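Long-range contacts in glycosyl transferase (Staphylococcus aureus, PDB 5TZJ), which is a family 2 glycosyltransferase with a TarS-type linker domain, holding uridine-diphosphate-N-acetylglucosamine in its ligand pocket: residues A[36-41]-A[60-65]; A[227-232]-A[244-249]. All blocks are in the same frame, centred on the assembly; numbering follows the deposited sequence.

Interaction 1: residues A[36-41]-A[60-65]. With UD1 (uridine-diphosphate-N-acetylglucosamine), chain C.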
ATOM      1  N   VAL A  36      17.370 -12.132  -0.756  1.00 35.09           N
ATOM      2  CA  VAL A  36      16.569 -13.195  -1.343  1.00 33.24           C
ATOM      3  C   VAL A  36      15.958 -12.637  -2.610  1.00 31.83           C
ATOM      4  O   VAL A  36      15.034 -11.810  -2.567  1.00 29.79           O
ATOM      5  CB  VAL A  36      15.486 -13.715  -0.392  1.00 32.87           C
ATOM      6  CG1 VAL A  36      14.801 -14.963  -1.008  1.00 31.43           C
ATOM      7  CG2 VAL A  36      16.080 -13.984   0.994  1.00 34.54           C
ATOM      8  N   VAL A  37      16.491 -13.085  -3.731  1.00 31.68           N
ATOM      9  CA  VAL A  37      16.097 -12.623  -5.045  1.00 32.45           C
ATOM     10  C   VAL A  37      15.253 -13.720  -5.660  1.00 31.02           C
ATOM     11  O   VAL A  37      15.742 -14.855  -5.842  1.00 31.35           O
ATOM     12  CB  VAL A  37      17.328 -12.309  -5.923  1.00 35.64           C
ATOM     13  CG1 VAL A  37      16.874 -11.925  -7.370  1.00 32.18           C
ATOM     14  CG2 VAL A  37      18.166 -11.193  -5.285  1.00 34.35           C
ATOM     15  N   VAL A  38      14.001 -13.389  -5.992  1.00 31.41           N
ATOM     16  CA  VAL A  38      13.156 -14.282  -6.760  1.00 29.61           C
ATOM     17  C   VAL A  38      12.828 -13.617  -8.091  1.00 28.43           C
ATOM     18  O   VAL A  38      12.195 -12.555  -8.141  1.00 26.91           O
ATOM     19  CB  VAL A  38      11.882 -14.672  -6.008  1.00 30.99           C
ATOM     20  CG1 VAL A  38      11.047 -15.671  -6.885  1.00 31.85           C
ATOM     21  CG2 VAL A  38      12.268 -15.279  -4.704  1.00 28.18           C
ATOM     22  N   ASP A  39      13.243 -14.258  -9.180  1.00 29.79           N
ATOM     23  CA  ASP A  39      13.110 -13.674 -10.501  1.00 28.47           C
ATOM     24  C   ASP A  39      11.829 -14.194 -11.145  1.00 30.32           C
ATOM     25  O   ASP A  39      11.628 -15.415 -11.265  1.00 30.40           O
ATOM     26  CB  ASP A  39      14.330 -14.013 -11.379  1.00 30.07           C
ATOM     27  CG  ASP A  39      14.209 -13.419 -12.765  1.00 30.35           C
ATOM     28  OD1 ASP A  39      14.422 -12.176 -12.906  1.00 31.94           O
ATOM     29  OD2 ASP A  39      13.868 -14.182 -13.699  1.00 31.97           O
ATOM     30  N   ASP A  40      10.977 -13.275 -11.563  1.00 26.85           N
ATOM     31  CA  ASP A  40       9.673 -13.634 -12.128  1.00 28.03           C
ATOM     32  C   ASP A  40       9.787 -13.950 -13.617  1.00 30.53           C
ATOM     33  O   ASP A  40       9.106 -13.353 -14.466  1.00 31.92           O
ATOM     34  CB  ASP A  40       8.671 -12.511 -11.876  1.00 29.63           C
ATOM     35  CG  ASP A  40       7.241 -13.014 -11.802  1.00 33.48           C
ATOM     36  OD1 ASP A  40       7.029 -14.223 -12.119  1.00 31.60           O
ATOM     37  OD2 ASP A  40       6.334 -12.194 -11.462  1.00 30.80           O
ATOM     38  N   CYS A  41      10.671 -14.904 -13.921  1.00 29.77           N
ATOM     39  CA  CYS A  41      10.871 -15.431 -15.276  1.00 30.32           C
ATOM     40  C   CYS A  41      11.324 -14.335 -16.246  1.00 33.07           C
ATOM     41  O   CYS A  41      10.717 -14.112 -17.297  1.00 32.39           O
ATOM     42  CB  CYS A  41       9.613 -16.127 -15.790  1.00 30.97           C
ATOM     43  SG  CYS A  41      10.014 -17.318 -17.131  1.00 39.39           S
ATOM     44  N   LYS A  60      20.539 -15.567  -1.990  1.00 42.38           N
ATOM     45  CA  LYS A  60      19.663 -16.662  -2.385  1.00 42.68           C
ATOM     46  C   LYS A  60      18.948 -16.250  -3.668  1.00 39.20           C
ATOM     47  O   LYS A  60      18.252 -15.228  -3.684  1.00 35.72           O
ATOM     48  CB  LYS A  60      18.636 -16.987  -1.289  1.00 44.82           C
ATOM     49  CG  LYS A  60      19.173 -17.685  -0.067  1.00 50.17           C
ATOM     50  CD  LYS A  60      18.041 -17.858   0.947  1.00 53.47           C
ATOM     51  CE  LYS A  60      18.522 -18.599   2.194  1.00 56.55           C
ATOM     52  NZ  LYS A  60      17.647 -18.313   3.381  1.00 56.83           N
ATOM     53  N   VAL A  61      19.108 -17.037  -4.730  1.00 42.07           N
ATOM     54  CA  VAL A  61      18.491 -16.764  -6.032  1.00 40.95           C
ATOM     55  C   VAL A  61      17.617 -17.946  -6.427  1.00 41.50           C
ATOM     56  O   VAL A  61      18.054 -19.105  -6.381  1.00 36.77           O
ATOM     57  CB  VAL A  61      19.543 -16.529  -7.150  1.00 43.69           C
ATOM     58  CG1 VAL A  61      18.883 -16.269  -8.505  1.00 44.15           C
ATOM     59  CG2 VAL A  61      20.405 -15.396  -6.830  1.00 43.54           C
ATOM     60  N   SER A  62      16.411 -17.650  -6.894  1.00 35.93           N
ATOM     61  CA  SER A  62      15.668 -18.662  -7.613  1.00 39.12           C
ATOM     62  C   SER A  62      14.838 -17.941  -8.661  1.00 36.05           C
ATOM     63  O   SER A  62      14.766 -16.704  -8.683  1.00 32.44           O
ATOM     64  CB  SER A  62      14.805 -19.492  -6.671  1.00 44.49           C
ATOM     65  OG  SER A  62      13.830 -18.668  -6.069  1.00 42.72           O
ATOM     66  N   GLN A  63      14.231 -18.724  -9.554  1.00 32.23           N
ATOM     67  CA  GLN A  63      13.490 -18.144 -10.658  1.00 32.80           C
ATOM     68  C   GLN A  63      12.237 -18.958 -10.909  1.00 34.96           C
ATOM     69  O   GLN A  63      12.304 -20.191 -10.985  1.00 36.02           O
ATOM     70  CB  GLN A  63      14.355 -18.094 -11.930  1.00 35.19           C
ATOM     71  CG  GLN A  63      13.628 -17.637 -13.195  1.00 31.94           C
ATOM     72  CD  GLN A  63      14.542 -17.688 -14.413  1.00 37.78           C
ATOM     73  OE1 GLN A  63      14.931 -18.774 -14.868  1.00 43.61           O
ATOM     74  NE2 GLN A  63      14.906 -16.518 -14.942  1.00 36.09           N
ATOM     75  N   LEU A  64      11.104 -18.266 -11.045  1.00 32.37           N
ATOM     76  CA  LEU A  64       9.854 -18.931 -11.373  1.00 30.75           C
ATOM     77  C   LEU A  64       9.846 -19.324 -12.844  1.00 35.59           C
ATOM     78  O   LEU A  64      10.367 -18.611 -13.708  1.00 32.94           O
ATOM     79  CB  LEU A  64       8.657 -18.026 -11.084  1.00 30.48           C
ATOM     80  CG  LEU A  64       8.629 -17.375  -9.696  1.00 35.52           C
ATOM     81  CD1 LEU A  64       7.303 -16.603  -9.494  1.00 34.68           C
ATOM     82  CD2 LEU A  64       8.829 -18.448  -8.609  1.00 36.35           C
ATOM     83  N   GLU A  65       9.214 -20.453 -13.127  1.00 36.98           N
ATOM     84  CA  GLU A  65       9.207 -20.990 -14.477  1.00 39.95           C
ATOM     85  C   GLU A  65       8.314 -20.214 -15.436  1.00 39.25           C
ATOM     86  O   GLU A  65       8.397 -20.443 -16.644  1.00 40.33           O
ATOM     87  CB  GLU A  65       8.762 -22.440 -14.429  1.00 41.94           C
ATOM     88  CG  GLU A  65       7.328 -22.593 -14.017  1.00 43.93           C
ATOM     89  CD  GLU A  65       6.843 -24.007 -14.258  1.00 52.83           C
ATOM     90  OE1 GLU A  65       5.614 -24.256 -14.118  1.00 54.32           O
ATOM     91  OE2 GLU A  65       7.704 -24.857 -14.602  1.00 56.49           O
TER
HETATM   92  C1' UD1 C 401       4.927   0.309  -6.614  1.00 53.83           C
HETATM   93  C2' UD1 C 401       5.269  -0.167  -5.207  1.00 53.20           C
HETATM   94  C3' UD1 C 401       5.603  -1.617  -5.318  1.00 49.49           C
HETATM   95  C4' UD1 C 401       4.320  -2.324  -5.584  1.00 45.50           C
HETATM   96  C5' UD1 C 401       3.889  -1.975  -7.010  1.00 47.92           C
HETATM   97  C6' UD1 C 401       2.579  -2.625  -7.343  1.00 46.01           C
HETATM   98  C7' UD1 C 401       6.080   1.804  -3.880  1.00 51.57           C
HETATM   99  C8' UD1 C 401       4.633   2.229  -3.705  1.00 52.02           C
HETATM  100  N2' UD1 C 401       6.398   0.623  -4.643  1.00 51.45           N
HETATM  101  O1' UD1 C 401       6.087   0.198  -7.352  1.00 51.77           O
HETATM  102  O3' UD1 C 401       6.301  -2.117  -4.143  1.00 47.84           O
HETATM  103  O4' UD1 C 401       4.494  -3.718  -5.423  1.00 46.38           O
HETATM  104  O5' UD1 C 401       3.768  -0.499  -7.162  1.00 53.01           O
HETATM  105  O6' UD1 C 401       1.692  -2.486  -6.260  1.00 43.70           O
HETATM  106  O7' UD1 C 401       6.961   2.438  -3.422  1.00 53.41           O
HETATM  107  N1  UD1 C 401       7.895  -7.440 -10.539  1.00 32.82           N
HETATM  108  C2  UD1 C 401       7.802  -8.927 -10.518  1.00 30.65           C
HETATM  109  N3  UD1 C 401       6.937  -9.650 -11.502  1.00 27.32           N
HETATM  110  C4  UD1 C 401       6.177  -8.869 -12.472  1.00 31.60           C
HETATM  111  C5  UD1 C 401       6.252  -7.371 -12.473  1.00 33.91           C
HETATM  112  C6  UD1 C 401       7.115  -6.669 -11.494  1.00 35.71           C
HETATM  113  O2  UD1 C 401       8.422  -9.532  -9.728  1.00 30.50           O
HETATM  114  O4  UD1 C 401       5.491  -9.442 -13.255  1.00 28.67           O
HETATM  115  C1B UD1 C 401       8.694  -6.783  -9.537  1.00 34.79           C
HETATM  116  C2B UD1 C 401       9.642  -5.587 -10.099  1.00 33.95           C
HETATM  117  O2' UD1 C 401      10.881  -6.177 -10.659  1.00 31.68           O
HETATM  118  C3B UD1 C 401       9.827  -4.796  -9.043  1.00 30.75           C
HETATM  119  C4B UD1 C 401       8.555  -4.937  -8.180  1.00 34.18           C
HETATM  120  O4B UD1 C 401       7.850  -6.210  -8.682  1.00 33.51           O
HETATM  121  O3B UD1 C 401      10.957  -5.284  -8.174  1.00 30.57           O
HETATM  122  C5B UD1 C 401       7.627  -3.861  -8.302  1.00 36.94           C
HETATM  123  O5B UD1 C 401       7.226  -3.733  -9.639  1.00 36.07           O
HETATM  124  PA  UD1 C 401       7.351  -2.226 -10.299  1.00 42.78           P
HETATM  125  O1A UD1 C 401       7.182  -2.299 -11.795  1.00 41.20           O
HETATM  126  O2A UD1 C 401       8.681  -1.604  -9.915  1.00 42.52           O
HETATM  127  O3A UD1 C 401       6.114  -1.382  -9.567  1.00 48.33           O
HETATM  128  PB  UD1 C 401       6.131   0.174  -9.005  1.00 48.63           P
HETATM  129  O1B UD1 C 401       7.343   0.969  -9.435  1.00 48.78           O
HETATM  130  O2B UD1 C 401       4.893   0.727  -9.694  1.00 47.96           O
HETATM  131  O   HOH W   1      15.476 -17.332  -3.941  1.00 31.49           O
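Val-37 and Asp-39 bond through their backbones to Lys-60, Ser-62 and Leu-64, pairing the two parallel strands of a beta-alpha-beta unit (strand 33-39, helix 46-51, strand 59-63) in the Rossmann-like GT-A fold of family 2 glycosyltransferases. Four backbone hydrogen bonds alternate along the pair, from Val-37 N to Lys-60 O (2.8 Å) up to Leu-64 N to Asp-39 O just past the strand ends. Val-37 O is held twice, by Ser-62 N and by a water that also bonds Ser-62 OG at 3.0 Å.

Among the side chains, Asp-39 and Gln-63 lie alongside each other on the face covered by Leu-47. With CG anti to the backbone N (chi1 180°), Asp-39 brings OD2 within 2.8 Å of Gln-63 NE2. OD2 lies in the amide plane of Gln-63, while the amide N stands 36° out of the Asp-39 carboxylate plane. OD1 of the same group bonds Ser-42 and Thr-9, which fixes the carboxylate's rotation.

An apolar contact lies on the other face, where Val-38 CG1 meets Leu-64 CD2 at 4.0 Å, with Pro-74 and Ala-78 of helix 72-81 packed on Val-38.

Beyond the strand, Asp-40 centres an inverse gamma turn. Its OD1 touches Leu-64 CD1 at 3.6 Å and accepts a hydrogen bond from Ser-68 N, while OD2 takes the uracil N3-H of the bound uridine-diphosphate-N-acetylglucosamine at 2.6 Å and 164°.

Interaction 2: residues A[227-232]-A[244-249]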
ATOM      1  N   LEU A 227     -11.595  -7.163   0.622  1.00 18.99           N
ATOM      2  CA  LEU A 227     -10.842  -7.974   1.578  1.00 17.49           C
ATOM      3  C   LEU A 227     -10.277  -7.121   2.706  1.00 18.44           C
ATOM      4  O   LEU A 227     -10.203  -7.571   3.853  1.00 22.46           O
ATOM      5  CB  LEU A 227      -9.695  -8.750   0.878  1.00 20.44           C
ATOM      6  CG  LEU A 227     -10.153  -9.843  -0.088  1.00 22.09           C
ATOM      7  CD1 LEU A 227      -9.034 -10.359  -0.998  1.00 23.70           C
ATOM      8  CD2 LEU A 227     -10.697 -11.017   0.727  1.00 25.77           C
ATOM      9  N   ILE A 228      -9.833  -5.900   2.396  1.00 18.41           N
ATOM     10  CA  ILE A 228      -9.320  -5.008   3.437  1.00 17.79           C
ATOM     11  C   ILE A 228     -10.413  -4.638   4.417  1.00 16.23           C
ATOM     12  O   ILE A 228     -10.196  -4.641   5.627  1.00 19.58           O
ATOM     13  CB  ILE A 228      -8.667  -3.756   2.818  1.00 22.33           C
ATOM     14  CG1 ILE A 228      -7.312  -4.133   2.209  1.00 21.59           C
ATOM     15  CG2 ILE A 228      -8.315  -2.704   3.901  1.00 16.69           C
ATOM     16  CD1 ILE A 228      -6.801  -3.019   1.261  1.00 25.92           C
ATOM     17  N   ALA A 229     -11.607  -4.322   3.912  1.00 22.03           N
ATOM     18  CA  ALA A 229     -12.705  -3.987   4.805  1.00 23.18           C
ATOM     19  C   ALA A 229     -13.066  -5.194   5.666  1.00 24.62           C
ATOM     20  O   ALA A 229     -13.307  -5.051   6.862  1.00 23.56           O
ATOM     21  CB  ALA A 229     -13.929  -3.498   3.977  1.00 22.42           C
ATOM     22  N   VAL A 230     -13.086  -6.401   5.074  1.00 20.59           N
ATOM     23  CA  VAL A 230     -13.348  -7.601   5.872  1.00 22.51           C
ATOM     24  C   VAL A 230     -12.260  -7.791   6.928  1.00 22.18           C
ATOM     25  O   VAL A 230     -12.545  -8.047   8.106  1.00 21.40           O
ATOM     26  CB  VAL A 230     -13.464  -8.824   4.939  1.00 25.23           C
ATOM     27  CG1 VAL A 230     -13.488 -10.126   5.759  1.00 25.86           C
ATOM     28  CG2 VAL A 230     -14.737  -8.649   4.089  1.00 23.98           C
ATOM     29  N   GLU A 231     -11.002  -7.626   6.523  1.00 20.67           N
ATOM     30  CA  GLU A 231      -9.887  -7.806   7.446  1.00 25.08           C
ATOM     31  C   GLU A 231     -10.017  -6.888   8.657  1.00 25.83           C
ATOM     32  O   GLU A 231      -9.885  -7.343   9.803  1.00 24.30           O
ATOM     33  CB  GLU A 231      -8.559  -7.557   6.718  1.00 23.80           C
ATOM     34  CG  GLU A 231      -7.393  -8.066   7.478  1.00 27.15           C
ATOM     35  CD  GLU A 231      -7.365  -9.620   7.494  1.00 33.13           C
ATOM     36  OE1 GLU A 231      -6.992 -10.173   8.514  1.00 34.86           O
ATOM     37  OE2 GLU A 231      -7.740 -10.283   6.487  1.00 36.65           O
ATOM     38  N   ILE A 232     -10.268  -5.596   8.423  1.00 24.93           N
ATOM     39  CA  ILE A 232     -10.367  -4.644   9.540  1.00 25.21           C
ATOM     40  C   ILE A 232     -11.498  -5.042  10.478  1.00 21.57           C
ATOM     41  O   ILE A 232     -11.328  -5.110  11.698  1.00 23.51           O
ATOM     42  CB  ILE A 232     -10.562  -3.209   9.016  1.00 24.28           C
ATOM     43  CG1 ILE A 232      -9.279  -2.686   8.320  1.00 22.24           C
ATOM     44  CG2 ILE A 232     -11.057  -2.237  10.153  1.00 24.06           C
ATOM     45  CD1 ILE A 232      -9.526  -1.529   7.325  1.00 22.63           C
ATOM     46  N   GLN A 244     -13.414   2.965  13.292  1.00 22.62           N
ATOM     47  CA  GLN A 244     -12.608   4.162  13.080  1.00 23.83           C
ATOM     48  C   GLN A 244     -11.465   3.887  12.123  1.00 19.60           C
ATOM     49  O   GLN A 244     -11.156   4.732  11.277  1.00 20.79           O
ATOM     50  CB  GLN A 244     -12.065   4.675  14.413  1.00 31.12           C
ATOM     51  CG  GLN A 244     -12.697   5.987  14.833  1.00 41.91           C
ATOM     52  CD  GLN A 244     -12.498   7.102  13.777  1.00 49.31           C
ATOM     53  OE1 GLN A 244     -11.516   7.104  13.013  1.00 55.28           O
ATOM     54  NE2 GLN A 244     -13.437   8.031  13.722  1.00 48.41           N
ATOM     55  N   ILE A 245     -10.830   2.707  12.225  1.00 20.93           N
ATOM     56  CA  ILE A 245      -9.790   2.348  11.242  1.00 20.64           C
ATOM     57  C   ILE A 245     -10.381   2.199   9.831  1.00 21.03           C
ATOM     58  O   ILE A 245      -9.822   2.693   8.838  1.00 21.05           O
ATOM     59  CB  ILE A 245      -9.048   1.085  11.701  1.00 24.75           C
ATOM     60  CG1 ILE A 245      -8.219   1.420  12.948  1.00 24.43           C
ATOM     61  CG2 ILE A 245      -8.174   0.439  10.550  1.00 21.40           C
ATOM     62  CD1 ILE A 245      -7.942   0.154  13.774  1.00 25.75           C
ATOM     63  N   LEU A 246     -11.492   1.494   9.703  1.00 22.53           N
ATOM     64  CA  LEU A 246     -12.142   1.410   8.388  1.00 19.82           C
ATOM     65  C   LEU A 246     -12.461   2.792   7.822  1.00 22.48           C
ATOM     66  O   LEU A 246     -12.179   3.064   6.647  1.00 21.50           O
ATOM     67  CB  LEU A 246     -13.401   0.588   8.495  1.00 21.01           C
ATOM     68  CG  LEU A 246     -14.114   0.157   7.219  1.00 22.68           C
ATOM     69  CD1 LEU A 246     -13.142  -0.420   6.126  1.00 16.13           C
ATOM     70  CD2 LEU A 246     -15.140  -0.957   7.595  1.00 20.72           C
ATOM     71  N   ALA A 247     -13.012   3.706   8.655  1.00 19.05           N
ATOM     72  CA  ALA A 247     -13.275   5.054   8.171  1.00 22.01           C
ATOM     73  C   ALA A 247     -12.007   5.726   7.669  1.00 17.87           C
ATOM     74  O   ALA A 247     -12.015   6.345   6.603  1.00 18.40           O
ATOM     75  CB  ALA A 247     -13.940   5.919   9.276  1.00 24.88           C
ATOM     76  N   GLU A 248     -10.897   5.609   8.414  1.00 19.22           N
ATOM     77  CA  GLU A 248      -9.649   6.225   7.956  1.00 19.63           C
ATOM     78  C   GLU A 248      -9.186   5.609   6.642  1.00 23.08           C
ATOM     79  O   GLU A 248      -8.628   6.316   5.778  1.00 23.02           O
ATOM     80  CB  GLU A 248      -8.511   6.072   8.977  1.00 20.07           C
ATOM     81  CG  GLU A 248      -8.602   7.020  10.154  1.00 36.89           C
ATOM     82  CD  GLU A 248      -8.885   8.484   9.760  1.00 44.80           C
ATOM     83  OE1 GLU A 248      -8.230   9.035   8.809  1.00 46.59           O
ATOM     84  OE2 GLU A 248      -9.775   9.066  10.425  1.00 44.64           O
ATOM     85  N   PHE A 249      -9.314   4.285   6.527  1.00 18.50           N
ATOM     86  CA  PHE A 249      -8.963   3.640   5.268  1.00 20.92           C
ATOM     87  C   PHE A 249      -9.834   4.179   4.140  1.00 20.78           C
ATOM     88  O   PHE A 249      -9.354   4.393   3.020  1.00 18.38           O
ATOM     89  CB  PHE A 249      -9.103   2.104   5.349  1.00 19.06           C
ATOM     90  CG  PHE A 249      -8.742   1.435   4.035  1.00 18.20           C
ATOM     91  CD1 PHE A 249      -7.418   1.380   3.620  1.00 18.65           C
ATOM     92  CD2 PHE A 249      -9.734   1.044   3.153  1.00 20.62           C
ATOM     93  CE1 PHE A 249      -7.069   0.829   2.363  1.00 20.59           C
ATOM     94  CE2 PHE A 249      -9.386   0.482   1.909  1.00 23.66           C
ATOM     95  CZ  PHE A 249      -8.061   0.387   1.526  1.00 21.98           C
TER
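Ile-232 and Leu-246 are the closest pair of CA atoms, 6.4 Å apart, between two antiparallel helical segments whose axes come within 9.9 Å and make an angle of 158°. The contact is apolar, and no hydrogen bond crosses it.

At one end Ile-228 sits across the ring of Phe-249 in a CH-pi contact: its CG2 lies 3.8 Å from the ring centroid, only 7° off the normal. The other branch of Ile-228 reaches the far end of the ring, CD1 coming to 3.6 Å from Phe-249 CZ.

Ile-232 touches three partners. Its CG2 meets Ile-245 CG2 at 4.0 Å and also packs on the backbone N of Leu-246, while its CD1 touches Leu-246 CD1 and Phe-249 CB. Leu-246 leaves its helix with CG anti to the backbone N (chi1 -169°), which carries CD1 across to Ala-229, 3.8 Å from Ala-229 CB.

This buried seam joins helices 218-233 and 239-256 of the linker region. Around it, Gln-179 and Leu-180 of helix 177-188 pack on Ile-228, Met-225 and Ile-148 touch Phe-249, and Leu-143 meets Ile-245.

In the fold
From the N terminus, the chain lays down strand 3-9 and then strand 33-39, passes through helix 46-51, and returns on strand 59-63, where interaction 1 closes a loop of 18 residues. It then builds the rest of the mixed sheet and helix 177-188 before entering the linker region. There interaction 2 closes a shorter loop of 11 residues between helices 218-233 and 239-256. The two are in series, neither nested nor crossed, and sit on opposite sides of the chain's centre, their own centres about 33 Å apart. Interaction 1 joins two neighbouring parallel strands of the sheet, beside the ligand pocket; interaction 2 joins the pair of linker helices, of which 218-233 packs on helix 177-188.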